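Side-chain contact in probable sensor histidine kinase pdtas (Mycobacterium tuberculosis, PDB 2YKF), which probably autophosphorylates on a histidine when c-di-GMP binds, passing nutrient-stress signals to its partner PdtaR, and is represented here by its GAF and PAS sensor domains: residues A[250-255]-A[259-264]. Numbering follows the deposited sequence.
Sequences RMEVDA and TVLLRT
R250 places one nitrogen of its guanidinium, NH1, over a face of the R263 guanidinium, the two side chains running alongside each other in the same direction. NH1 of R250 sits above the centre of the R263 group, 3.4 Å from its CZ, yet the planes are 41° apart, which makes this an inclined overlap of like charges rather than a flat stack. R263 reaches out fully extended, whereas R250 bends at chi3 (-113°), and that kink carries NH1 across. A salt bridge from R263 NH2 to E30 probably offsets part of the repulsion.

Farther along the same face, E252 meets L261 and T259 through its aliphatic part. Its CG, anti to the backbone N (chi1 176°), lies 3.5 Å from T259 CG2, and its CB rests 3.6 Å from L261 CD2. The carboxylate continues to a salt bridge with R174 of the second subunit. At the far end D254 and T259 stand side by side; T259 OG1 donates to D254 OD1 at 2.8 Å, approaching from above the carboxylate plane.

On the other face V253 CG2 touches L262 CD1 at 3.7 Å, while M251 CG brushes L262 CB, and the M251 side chain, bent at chi3, also touches V234 of helix 228-243. Four backbone hydrogen bonds, two each in the M251–L262 and V253–V260 pairs, join the strands into an antiparallel beta hairpin at the margin of the predicted PAS-like domain's sheet, where 250-255 is an outermost strand within the chain.

The chemistry thus differs by face: M251, V253, V260 and L262 make one apolar, the first two touching helix 228-243, whereas the other mixes charged and uncharged groups, with R263 bound to E30 and E252 to R174 of the second subunit, consistent with a sheet surface used for domain and dimer contacts.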
ATOM      1  N   ARG A 250      -8.010  -1.112  15.148  1.00 37.87           N
ATOM      2  CA  ARG A 250      -8.266  -1.571  13.773  1.00 39.96           C
ATOM      3  C   ARG A 250      -9.630  -2.218  13.824  1.00 40.38           C
ATOM      4  O   ARG A 250      -9.921  -2.948  14.763  1.00 39.28           O
ATOM      5  CB  ARG A 250      -7.173  -2.557  13.322  1.00 40.96           C
ATOM      6  CG  ARG A 250      -5.836  -1.824  13.024  1.00 48.49           C
ATOM      7  CD  ARG A 250      -4.599  -2.745  12.743  1.00 56.97           C
ATOM      8  NE  ARG A 250      -3.610  -2.617  13.834  1.00 61.24           N
ATOM      9  CZ  ARG A 250      -2.496  -1.865  13.808  1.00 64.84           C
ATOM     10  NH1 ARG A 250      -2.141  -1.173  12.725  1.00 64.74           N
ATOM     11  NH2 ARG A 250      -1.701  -1.836  14.875  1.00 64.16           N
ATOM     12  N   MET A 251     -10.502  -1.931  12.867  1.00 39.88           N
ATOM     13  CA  MET A 251     -11.759  -2.638  12.868  1.00 42.57           C
ATOM     14  C   MET A 251     -12.376  -2.821  11.497  1.00 41.43           C
ATOM     15  O   MET A 251     -12.219  -1.969  10.633  1.00 39.96           O
ATOM     16  CB  MET A 251     -12.770  -2.021  13.828  1.00 43.58           C
ATOM     17  CG  MET A 251     -13.110  -0.589  13.637  1.00 52.42           C
ATOM     18  SD  MET A 251     -13.560   0.141  15.231  1.00 68.36           S
ATOM     19  CE  MET A 251     -14.819  -1.041  15.831  1.00 65.25           C
ATOM     20  N   GLU A 252     -13.088  -3.927  11.328  1.00 39.41           N
ATOM     21  CA  GLU A 252     -13.752  -4.218  10.074  1.00 38.07           C
ATOM     22  C   GLU A 252     -15.246  -4.014  10.266  1.00 37.43           C
ATOM     23  O   GLU A 252     -15.854  -4.529  11.236  1.00 36.15           O
ATOM     24  CB  GLU A 252     -13.424  -5.642   9.668  1.00 40.96           C
ATOM     25  CG  GLU A 252     -14.125  -6.104   8.429  1.00 44.90           C
ATOM     26  CD  GLU A 252     -13.861  -7.588   8.109  1.00 50.37           C
ATOM     27  OE1 GLU A 252     -12.735  -8.097   8.289  1.00 53.01           O
ATOM     28  OE2 GLU A 252     -14.788  -8.230   7.643  1.00 52.04           O
ATOM     29  N   VAL A 253     -15.866  -3.223   9.392  1.00 35.81           N
ATOM     30  CA  VAL A 253     -17.262  -2.939   9.571  1.00 35.20           C
ATOM     31  C   VAL A 253     -18.012  -3.170   8.239  1.00 34.34           C
ATOM     32  O   VAL A 253     -17.567  -2.654   7.235  1.00 28.64           O
ATOM     33  CB  VAL A 253     -17.534  -1.447   9.869  1.00 36.53           C
ATOM     34  CG1 VAL A 253     -18.536  -1.350  10.909  1.00 41.07           C
ATOM     35  CG2 VAL A 253     -16.308  -0.679  10.283  1.00 40.92           C
ATOM     36  N   ASP A 254     -19.202  -3.778   8.308  1.00 32.50           N
ATOM     37  CA  ASP A 254     -20.171  -3.816   7.198  1.00 34.31           C
ATOM     38  C   ASP A 254     -21.107  -2.618   7.244  1.00 33.24           C
ATOM     39  O   ASP A 254     -21.632  -2.305   8.300  1.00 33.28           O
ATOM     40  CB  ASP A 254     -20.998  -5.114   7.271  1.00 35.21           C
ATOM     41  CG  ASP A 254     -20.193  -6.356   6.870  1.00 40.47           C
ATOM     42  OD1 ASP A 254     -18.965  -6.302   6.472  1.00 40.13           O
ATOM     43  OD2 ASP A 254     -20.790  -7.433   6.987  1.00 46.00           O
ATOM     44  N   ALA A 255     -21.296  -1.965   6.099  1.00 31.24           N
ATOM     45  CA  ALA A 255     -22.172  -0.846   5.965  1.00 32.98           C
ATOM     46  C   ALA A 255     -22.699  -0.810   4.555  1.00 34.10           C
ATOM     47  O   ALA A 255     -21.915  -0.672   3.574  1.00 32.62           O
ATOM     48  CB  ALA A 255     -21.426   0.444   6.234  1.00 32.34           C
ATOM     49  N   THR A 259     -17.883  -3.396   2.850  1.00 28.06           N
ATOM     50  CA  THR A 259     -17.136  -3.758   4.054  1.00 28.64           C
ATOM     51  C   THR A 259     -15.902  -2.883   4.007  1.00 27.32           C
ATOM     52  O   THR A 259     -15.198  -2.851   2.974  1.00 26.85           O
ATOM     53  CB  THR A 259     -16.676  -5.221   4.054  1.00 29.40           C
ATOM     54  OG1 THR A 259     -17.834  -6.057   3.977  1.00 32.34           O
ATOM     55  CG2 THR A 259     -15.853  -5.584   5.399  1.00 29.42           C
ATOM     56  N   VAL A 260     -15.684  -2.098   5.049  1.00 25.31           N
ATOM     57  CA  VAL A 260     -14.479  -1.303   5.115  1.00 27.68           C
ATOM     58  C   VAL A 260     -13.599  -1.735   6.297  1.00 27.78           C
ATOM     59  O   VAL A 260     -14.110  -2.281   7.314  1.00 28.09           O
ATOM     60  CB  VAL A 260     -14.768   0.187   5.178  1.00 27.33           C
ATOM     61  CG1 VAL A 260     -15.439   0.654   3.911  1.00 31.11           C
ATOM     62  CG2 VAL A 260     -15.669   0.513   6.424  1.00 30.50           C
ATOM     63  N   LEU A 261     -12.294  -1.526   6.176  1.00 27.98           N
ATOM     64  CA  LEU A 261     -11.398  -1.719   7.319  1.00 29.81           C
ATOM     65  C   LEU A 261     -11.036  -0.324   7.767  1.00 30.16           C
ATOM     66  O   LEU A 261     -10.723   0.512   6.944  1.00 28.26           O
ATOM     67  CB  LEU A 261     -10.062  -2.403   6.945  1.00 30.81           C
ATOM     68  CG  LEU A 261     -10.039  -3.857   6.555  1.00 38.80           C
ATOM     69  CD1 LEU A 261      -8.551  -4.243   6.252  1.00 40.66           C
ATOM     70  CD2 LEU A 261     -10.579  -4.612   7.732  1.00 41.79           C
ATOM     71  N   LEU A 262     -11.075  -0.094   9.073  1.00 28.99           N
ATOM     72  CA  LEU A 262     -10.777   1.227   9.625  1.00 29.98           C
ATOM     73  C   LEU A 262      -9.623   1.063  10.557  1.00 29.41           C
ATOM     74  O   LEU A 262      -9.590   0.076  11.326  1.00 28.93           O
ATOM     75  CB  LEU A 262     -11.932   1.738  10.489  1.00 32.49           C
ATOM     76  CG  LEU A 262     -13.229   2.032   9.793  1.00 35.65           C
ATOM     77  CD1 LEU A 262     -14.275   2.366  10.861  1.00 38.91           C
ATOM     78  CD2 LEU A 262     -13.033   3.178   8.904  1.00 39.63           C
ATOM     79  N   ARG A 263      -8.711   2.036  10.539  1.00 29.44           N
ATOM     80  CA  ARG A 263      -7.666   2.122  11.558  1.00 28.97           C
ATOM     81  C   ARG A 263      -7.610   3.567  12.131  1.00 28.91           C
ATOM     82  O   ARG A 263      -7.524   4.545  11.363  1.00 28.41           O
ATOM     83  CB  ARG A 263      -6.328   1.757  10.964  1.00 30.34           C
ATOM     84  CG  ARG A 263      -5.272   1.859  12.020  1.00 33.64           C
ATOM     85  CD  ARG A 263      -3.959   1.729  11.469  1.00 41.82           C
ATOM     86  NE  ARG A 263      -2.966   2.083  12.488  1.00 43.12           N
ATOM     87  CZ  ARG A 263      -1.686   2.164  12.207  1.00 44.51           C
ATOM     88  NH1 ARG A 263      -1.291   1.948  10.944  1.00 38.41           N
ATOM     89  NH2 ARG A 263      -0.816   2.471  13.164  1.00 43.57           N
ATOM     90  N   THR A 264      -7.757   3.708  13.454  1.00 27.71           N
ATOM     91  CA  THR A 264      -7.768   5.019  14.078  1.00 28.95           C
ATOM     92  C   THR A 264      -6.417   5.207  14.800  1.00 27.98           C
ATOM     93  O   THR A 264      -5.784   4.224  15.252  1.00 27.80           O
ATOM     94  CB  THR A 264      -8.927   5.162  15.104  1.00 29.16           C
ATOM     95  OG1 THR A 264      -8.765   4.169  16.157  1.00 26.85           O
ATOM     96  CG2 THR A 264     -10.286   4.853  14.398  1.00 28.74           C
TER